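Local coordinates for LIM domain only protein 7 (Homo sapiens, PDB 2EAQ), which probably binds the C-terminal tails of partner proteins through its PDZ domain and is likely to act as an adaptor, at residues F21-V32 and D49-F60. Sequence-based numbering, arbitrary orientation.
Sequences FTIKWDIPGIFV and DDEIIAINNTKF. With NI (nickel (II) ion), chain C.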
ATOM      1  N   PHE A  21      -7.034  -1.224  -2.927  1.00  7.05           N
ATOM      2  CA  PHE A  21      -7.138  -0.550  -1.639  1.00  6.10           C
ATOM      3  C   PHE A  21      -7.021   0.965  -1.912  1.00  7.35           C
ATOM      4  O   PHE A  21      -6.548   1.389  -2.972  1.00  7.88           O
ATOM      5  CB  PHE A  21      -6.008  -1.031  -0.693  1.00  7.90           C
ATOM      6  CG  PHE A  21      -4.648  -0.593  -1.073  1.00  5.09           C
ATOM      7  CD1 PHE A  21      -4.097   0.539  -0.516  1.00  6.65           C
ATOM      8  CD2 PHE A  21      -3.882  -1.327  -2.000  1.00  7.08           C
ATOM      9  CE1 PHE A  21      -2.804   0.926  -0.900  1.00 10.04           C
ATOM     10  CE2 PHE A  21      -2.609  -0.925  -2.372  1.00  7.87           C
ATOM     11  CZ  PHE A  21      -2.097   0.196  -1.820  1.00  9.09           C
ATOM     12  N   THR A  22      -7.522   1.754  -0.968  1.00  6.01           N
ATOM     13  CA  THR A  22      -7.362   3.229  -1.027  1.00  7.25           C
ATOM     14  C   THR A  22      -6.613   3.624   0.241  1.00  6.53           C
ATOM     15  O   THR A  22      -6.610   2.895   1.254  1.00  7.00           O
ATOM     16  CB  THR A  22      -8.671   3.979  -1.076  1.00  8.23           C
ATOM     17  OG1 THR A  22      -9.444   3.696   0.082  1.00  8.64           O
ATOM     18  CG2 THR A  22      -9.464   3.569  -2.348  1.00  7.90           C
ATOM     19  N   ILE A  23      -5.991   4.800   0.201  1.00  5.72           N
ATOM     20  CA  ILE A  23      -5.197   5.300   1.311  1.00  6.82           C
ATOM     21  C   ILE A  23      -5.896   6.421   2.041  1.00  6.65           C
ATOM     22  O   ILE A  23      -6.601   7.262   1.404  1.00  7.40           O
ATOM     23  CB  ILE A  23      -3.860   5.804   0.763  1.00  6.90           C
ATOM     24  CG1 ILE A  23      -3.054   4.608   0.217  1.00  7.87           C
ATOM     25  CG2 ILE A  23      -3.023   6.506   1.886  1.00  9.14           C
ATOM     26  CD1 ILE A  23      -1.650   4.924  -0.290  1.00 10.42           C
ATOM     27  N   LYS A  24      -5.776   6.367   3.361  1.00  6.90           N
ATOM     28  CA  LYS A  24      -6.219   7.420   4.266  1.00  7.54           C
ATOM     29  C   LYS A  24      -4.986   8.222   4.606  1.00  5.78           C
ATOM     30  O   LYS A  24      -4.022   7.733   5.237  1.00  7.91           O
ATOM     31  CB  LYS A  24      -6.791   6.859   5.567  1.00  9.64           C
ATOM     32  CG  LYS A  24      -7.239   8.019   6.487  1.00 14.20           C
ATOM     33  CD  LYS A  24      -8.097   7.516   7.627  1.00 20.45           C
ATOM     34  CE  LYS A  24      -7.193   7.251   8.813  1.00 23.56           C
ATOM     35  NZ  LYS A  24      -7.905   7.483  10.146  1.00 29.98           N
ATOM     36  N   TRP A  25      -4.977   9.480   4.137  1.00  5.52           N
ATOM     37  CA  TRP A  25      -3.911  10.401   4.498  1.00  6.34           C
ATOM     38  C   TRP A  25      -4.249  10.963   5.864  1.00  7.47           C
ATOM     39  O   TRP A  25      -5.305  11.614   6.054  1.00  7.76           O
ATOM     40  CB  TRP A  25      -3.862  11.499   3.447  1.00  7.46           C
ATOM     41  CG  TRP A  25      -3.325  10.961   2.146  1.00  8.09           C
ATOM     42  CD1 TRP A  25      -3.998  10.149   1.266  1.00 10.24           C
ATOM     43  CD2 TRP A  25      -2.014  11.119   1.641  1.00  9.29           C
ATOM     44  NE1 TRP A  25      -3.165   9.786   0.229  1.00 12.59           N
ATOM     45  CE2 TRP A  25      -1.937  10.362   0.428  1.00 10.17           C
ATOM     46  CE3 TRP A  25      -0.863  11.828   2.090  1.00  8.74           C
ATOM     47  CZ2 TRP A  25      -0.786  10.294  -0.346  1.00 10.94           C
ATOM     48  CZ3 TRP A  25       0.285  11.755   1.301  1.00 12.06           C
ATOM     49  CH2 TRP A  25       0.315  10.996   0.099  1.00 11.37           C
ATOM     50  N   ASP A  26      -3.392  10.731   6.851  1.00  7.32           N
ATOM     51  CA  ASP A  26      -3.589  11.275   8.186  1.00  7.36           C
ATOM     52  C   ASP A  26      -2.186  11.675   8.632  1.00  6.45           C
ATOM     53  O   ASP A  26      -1.585  11.099   9.577  1.00  7.09           O
ATOM     54  CB  ASP A  26      -4.190  10.248   9.130  1.00  9.00           C
ATOM     55  CG  ASP A  26      -4.913  10.935  10.280  1.00  9.82           C
ATOM     56  OD1 ASP A  26      -4.822  12.161  10.309  1.00 12.87           O
ATOM     57  OD2 ASP A  26      -5.518  10.216  11.066  1.00 16.29           O
ATOM     58  N   ILE A  27      -1.691  12.724   8.012  1.00  6.23           N
ATOM     59  CA  ILE A  27      -0.321  13.208   8.217  1.00  6.55           C
ATOM     60  C   ILE A  27      -0.047  13.317   9.729  1.00  6.14           C
ATOM     61  O   ILE A  27      -0.840  13.879  10.437  1.00  7.16           O
ATOM     62  CB  ILE A  27      -0.182  14.573   7.474  1.00  6.20           C
ATOM     63  CG1 ILE A  27      -0.193  14.344   5.946  1.00  7.54           C
ATOM     64  CG2 ILE A  27       1.077  15.289   7.916  1.00  7.14           C
ATOM     65  CD1 ILE A  27       0.849  13.314   5.404  1.00  9.96           C
ATOM     66  N   PRO A  28       1.165  12.942  10.182  1.00  7.61           N
ATOM     67  CA  PRO A  28       2.288  12.478   9.358  1.00  6.46           C
ATOM     68  C   PRO A  28       2.299  11.053   8.810  1.00  7.78           C
ATOM     69  O   PRO A  28       3.310  10.656   8.187  1.00 10.84           O
ATOM     70  CB  PRO A  28       3.513  12.787  10.244  1.00  8.88           C
ATOM     71  CG  PRO A  28       2.962  12.433  11.621  1.00  8.00           C
ATOM     72  CD  PRO A  28       1.577  13.071  11.619  1.00  8.34           C
ATOM     73  N   GLY A  29       1.191  10.334   9.011  1.00  5.33           N
ATOM     74  CA  GLY A  29       1.156   8.979   8.445  1.00  6.71           C
ATOM     75  C   GLY A  29       0.173   8.785   7.324  1.00  7.65           C
ATOM     76  O   GLY A  29      -0.694   9.624   7.063  1.00  6.87           O
ATOM     77  N   ILE A  30       0.312   7.676   6.630  1.00  6.05           N
ATOM     78  CA  ILE A  30      -0.696   7.206   5.641  1.00  6.85           C
ATOM     79  C   ILE A  30      -1.122   5.814   6.090  1.00  5.63           C
ATOM     80  O   ILE A  30      -0.299   5.030   6.603  1.00  6.41           O
ATOM     81  CB  ILE A  30      -0.197   7.189   4.192  1.00  4.99           C
ATOM     82  CG1 ILE A  30       1.189   6.590   4.104  1.00  7.10           C
ATOM     83  CG2 ILE A  30      -0.189   8.613   3.604  1.00  7.58           C
ATOM     84  CD1 ILE A  30       1.545   6.187   2.646  1.00  8.76           C
ATOM     85  N   PHE A  31      -2.387   5.508   5.892  1.00  6.50           N
ATOM     86  CA  PHE A  31      -3.007   4.257   6.365  1.00  5.18           C
ATOM     87  C   PHE A  31      -3.892   3.670   5.285  1.00  6.76           C
ATOM     88  O   PHE A  31      -4.250   4.337   4.322  1.00  7.29           O
ATOM     89  CB  PHE A  31      -3.863   4.538   7.608  1.00  7.41           C
ATOM     90  CG  PHE A  31      -3.107   5.205   8.731  1.00  6.74           C
ATOM     91  CD1 PHE A  31      -2.875   6.580   8.697  1.00  6.93           C
ATOM     92  CD2 PHE A  31      -2.568   4.422   9.746  1.00  7.51           C
ATOM     93  CE1 PHE A  31      -2.066   7.180   9.695  1.00  8.58           C
ATOM     94  CE2 PHE A  31      -1.786   4.985  10.741  1.00  9.23           C
ATOM     95  CZ  PHE A  31      -1.547   6.366  10.695  1.00  8.38           C
ATOM     96  N   VAL A  32      -4.212   2.386   5.432  1.00  5.99           N
ATOM     97  CA  VAL A  32      -5.141   1.757   4.487  1.00  5.46           C
ATOM     98  C   VAL A  32      -6.557   2.187   4.868  1.00  4.15           C
ATOM     99  O   VAL A  32      -7.034   1.961   5.995  1.00  6.73           O
ATOM    100  CB  VAL A  32      -4.987   0.230   4.525  1.00  4.54           C
ATOM    101  CG1 VAL A  32      -6.027  -0.387   3.652  1.00  5.03           C
ATOM    102  CG2 VAL A  32      -3.581  -0.159   4.058  1.00  7.37           C
ATOM    103  N   ASP A  49      -6.805   0.254   8.235  1.00  7.20           N
ATOM    104  CA  ASP A  49      -6.073   0.833   9.362  1.00  7.67           C
ATOM    105  C   ASP A  49      -4.625   0.416   9.451  1.00  6.58           C
ATOM    106  O   ASP A  49      -3.896   0.904  10.328  1.00  8.35           O
ATOM    107  CB  ASP A  49      -6.766   0.544  10.701  1.00 10.78           C
ATOM    108  CG  ASP A  49      -7.990   1.425  10.944  1.00 16.78           C
ATOM    109  OD1 ASP A  49      -8.074   2.520  10.372  1.00 17.07           O
ATOM    110  OD2 ASP A  49      -8.857   1.016  11.762  1.00 20.21           O
ATOM    111  N   ASP A  50      -4.181  -0.513   8.599  1.00  6.26           N
ATOM    112  CA  ASP A  50      -2.751  -0.814   8.606  1.00  6.60           C
ATOM    113  C   ASP A  50      -2.012   0.481   8.250  1.00  6.40           C
ATOM    114  O   ASP A  50      -2.424   1.199   7.326  1.00  6.53           O
ATOM    115  CB  ASP A  50      -2.356  -1.862   7.536  1.00  5.94           C
ATOM    116  CG  ASP A  50      -2.741  -3.267   7.894  1.00  6.94           C
ATOM    117  OD1 ASP A  50      -3.087  -3.518   9.047  1.00  6.87           O
ATOM    118  OD2 ASP A  50      -2.642  -4.118   6.967  1.00  7.02           O
ATOM    119  N   GLU A  51      -0.945   0.831   8.956  1.00  5.93           N
ATOM    120  CA  GLU A  51      -0.152   2.031   8.623  1.00  5.50           C
ATOM    121  C   GLU A  51       0.826   1.657   7.551  1.00  6.11           C
ATOM    122  O   GLU A  51       1.514   0.622   7.701  1.00  6.57           O
ATOM    123  CB  GLU A  51       0.595   2.561   9.838  1.00  8.59           C
ATOM    124  CG  GLU A  51       1.281   3.909   9.455  1.00  7.83           C
ATOM    125  CD  GLU A  51       2.144   4.520  10.520  1.00 10.20           C
ATOM    126  OE1 GLU A  51       2.247   3.952  11.612  1.00 12.94           O
ATOM    127  OE2 GLU A  51       2.743   5.567  10.184  1.00 11.51           O
ATOM    128  N   ILE A  52       0.898   2.435   6.481  1.00  5.88           N
ATOM    129  CA  ILE A  52       1.777   2.108   5.370  1.00  6.13           C
ATOM    130  C   ILE A  52       3.131   2.788   5.619  1.00  8.29           C
ATOM    131  O   ILE A  52       3.244   4.027   5.722  1.00  8.28           O
ATOM    132  CB  ILE A  52       1.142   2.596   4.032  1.00  5.76           C
ATOM    133  CG1 ILE A  52      -0.213   1.906   3.876  1.00  7.37           C
ATOM    134  CG2 ILE A  52       2.053   2.331   2.852  1.00  8.12           C
ATOM    135  CD1 ILE A  52      -1.130   2.491   2.736  1.00  7.29           C
ATOM    136  N   ILE A  53       4.192   1.993   5.734  1.00  7.04           N
ATOM    137  CA  ILE A  53       5.507   2.519   5.981  1.00  8.76           C
ATOM    138  C   ILE A  53       6.337   2.675   4.740  1.00  8.12           C
ATOM    139  O   ILE A  53       7.036   3.660   4.566  1.00  9.06           O
ATOM    140  CB  ILE A  53       6.251   1.633   7.032  1.00  9.36           C
ATOM    141  CG1 ILE A  53       5.437   1.550   8.333  1.00 10.49           C
ATOM    142  CG2 ILE A  53       7.649   2.218   7.289  1.00 10.59           C
ATOM    143  CD1 ILE A  53       5.061   2.844   8.933  1.00 13.89           C
ATOM    144  N   ALA A  54       6.231   1.720   3.828  1.00  6.91           N
ATOM    145  CA  ALA A  54       6.988   1.786   2.584  1.00  5.55           C
ATOM    146  C   ALA A  54       6.353   0.880   1.529  1.00  6.00           C
ATOM    147  O   ALA A  54       5.604  -0.011   1.872  1.00  7.26           O
ATOM    148  CB  ALA A  54       8.442   1.236   2.783  1.00  7.67           C
ATOM    149  N   ILE A  55       6.582   1.195   0.271  1.00  7.23           N
ATOM    150  CA  ILE A  55       6.210   0.264  -0.801  1.00  8.69           C
ATOM    151  C   ILE A  55       7.450   0.065  -1.662  1.00  8.78           C
ATOM    152  O   ILE A  55       8.133   1.038  -2.025  1.00  8.45           O
ATOM    153  CB  ILE A  55       5.019   0.707  -1.655  1.00  9.38           C
ATOM    154  CG1 ILE A  55       5.278   2.075  -2.266  1.00  6.98           C
ATOM    155  CG2 ILE A  55       3.772   0.681  -0.841  1.00  9.29           C
ATOM    156  CD1 ILE A  55       4.202   2.478  -3.340  1.00 12.91           C
ATOM    157  N   ASN A  56       7.756  -1.197  -1.981  1.00  8.57           N
ATOM    158  CA  ASN A  56       8.905  -1.499  -2.801  1.00  8.82           C
ATOM    159  C   ASN A  56      10.123  -0.743  -2.224  1.00 10.39           C
ATOM    160  O   ASN A  56      10.430  -0.916  -1.030  1.00 13.08           O
ATOM    161  CB  ASN A  56       8.541  -1.181  -4.273  1.00  8.00           C
ATOM    162  CG  ASN A  56       7.330  -1.985  -4.748  1.00  7.70           C
ATOM    163  OD1 ASN A  56       6.522  -1.534  -5.601  1.00 11.85           O
ATOM    164  ND2 ASN A  56       7.222  -3.203  -4.233  1.00  5.99           N
ATOM    165  N   ASN A  57      10.806   0.055  -3.008  1.00 11.01           N
ATOM    166  CA  ASN A  57      11.993   0.744  -2.429  1.00 12.16           C
ATOM    167  C   ASN A  57      11.724   2.168  -1.966  1.00 11.37           C
ATOM    168  O   ASN A  57      12.677   2.960  -1.856  1.00 14.03           O
ATOM    169  CB  ASN A  57      13.071   0.759  -3.535  1.00 13.49           C
ATOM    170  CG  ASN A  57      13.499  -0.676  -3.902  1.00 15.92           C
ATOM    171  OD1 ASN A  57      13.600  -1.062  -5.094  1.00 18.53           O
ATOM    172  ND2 ASN A  57      13.709  -1.466  -2.874  1.00 15.13           N
ATOM    173  N   THR A  58      10.483   2.505  -1.625  1.00  8.96           N
ATOM    174  CA  THR A  58      10.132   3.870  -1.292  1.00  8.23           C
ATOM    175  C   THR A  58       9.544   3.924   0.089  1.00  7.63           C
ATOM    176  O   THR A  58       8.458   3.406   0.339  1.00  7.86           O
ATOM    177  CB  THR A  58       9.079   4.390  -2.296  1.00  9.22           C
ATOM    178  OG1 THR A  58       9.642   4.402  -3.610  1.00 12.48           O
ATOM    179  CG2 THR A  58       8.631   5.788  -1.958  1.00 10.53           C
ATOM    180  N   LYS A  59      10.273   4.565   1.013  1.00  9.31           N
ATOM    181  CA  LYS A  59       9.753   4.753   2.369  1.00  9.49           C
ATOM    182  C   LYS A  59       8.914   6.042   2.329  1.00 10.76           C
ATOM    183  O   LYS A  59       9.345   7.091   1.798  1.00 13.51           O
ATOM    184  CB  LYS A  59      10.932   4.897   3.353  1.00 12.85           C
ATOM    185  CG  LYS A  59      10.520   4.960   4.811  1.00 17.29           C
ATOM    186  CD  LYS A  59      11.706   5.157   5.753  1.00 22.13           C
ATOM    187  CE  LYS A  59      11.311   4.766   7.182  1.00 26.99           C
ATOM    188  NZ  LYS A  59      10.005   5.424   7.648  1.00 27.22           N
ATOM    189  N   PHE A  60       7.706   6.004   2.858  1.00  8.36           N
ATOM    190  CA  PHE A  60       6.890   7.219   2.900  1.00 11.14           C
ATOM    191  C   PHE A  60       7.449   8.282   3.834  1.00 10.52           C
ATOM    192  O   PHE A  60       7.945   7.995   4.958  1.00 12.72           O
ATOM    193  CB  PHE A  60       5.498   6.884   3.437  1.00  9.88           C
ATOM    194  CG  PHE A  60       4.585   8.080   3.532  1.00  9.05           C
ATOM    195  CD1 PHE A  60       4.043   8.631   2.373  1.00  7.88           C
ATOM    196  CD2 PHE A  60       4.361   8.696   4.769  1.00  8.57           C
ATOM    197  CE1 PHE A  60       3.269   9.814   2.418  1.00  8.41           C
ATOM    198  CE2 PHE A  60       3.601   9.867   4.844  1.00  8.44           C
ATOM    199  CZ  PHE A  60       3.066  10.426   3.682  1.00  8.52           C
TER
HETATM  200 NI    NI C2127      -9.882   3.275  11.770  1.00 14.11          NI
HETATM  201  O   HOH W   1     -10.140   5.708  12.085  1.00 46.09           O
HETATM  202  O   HOH W   2       2.871   6.209   7.499  1.00  8.71           O
HETATM  203  O   HOH W   3      -7.754   3.905   7.917  1.00 26.58           O
HETATM  204  O   HOH W   4      -8.374   3.928  13.413  1.00 41.66           O
HETATM  205  O   HOH W   5     -10.901   1.507  12.509  1.00 73.91           O
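Ile-30 lies against one face of the Phe-60 ring. Its CB carries CG1 to a point over the ring centre, 3.8 Å from the centroid and 12° off the normal, a CH-pi contact. With CG1 set between the backbone N and the carbonyl carbon (chi1 45°), CG2 is directed toward CZ and CE1 of Phe-60 and also lies over a face of Trp-25, while the tip, CD1, reaches Phe-60 CD1 at 3.5 Å and packs on CB and CG2 of Ile-52. The far edge of Phe-60 points at the six-membered ring of Trp-25, an offset edge-to-face pair with planes at 75°, and Pro-28 O lies in the ring plane, 3.4 Å from Phe-60 CE2. With an alanine at Phe-60, the face under Ile-30 would be lost and the Trp-25 indole is likely to be left without its edge-on partner. Trp-68 of helix 65-78 meets Phe-60 edge-to-face and also touches Ile-30 and Ile-52.

Beside this cluster the backbones pair: Ile-52 N donates to Ile-30 O (2.9 Å), Val-32 N to Asp-50 O, and Asp-49 N to Val-32 O (2.8 Å). Glu-51, its chain extended, passes at a slant across the Phe-31 ring, CG 3.5 Å from Phe-31 CE2; a water takes the N-H of Ile-30 and lies within bonding distance of Glu-51 OE2 and Ile-52 O, and OE1 of Glu-51 is hydrogen-bonded to the Tyr-88 hydroxyl. Asp-49 chelates nickel through both carboxylate oxygens, and three waters also bind the metal. The single bridge at Phe-31 and Glu-51 thus joins the hairpin of strands 21-26 and 29-35 to the sheet holding strand 51-55, the partly open beta-sandwich arrangement of a PDZ domain.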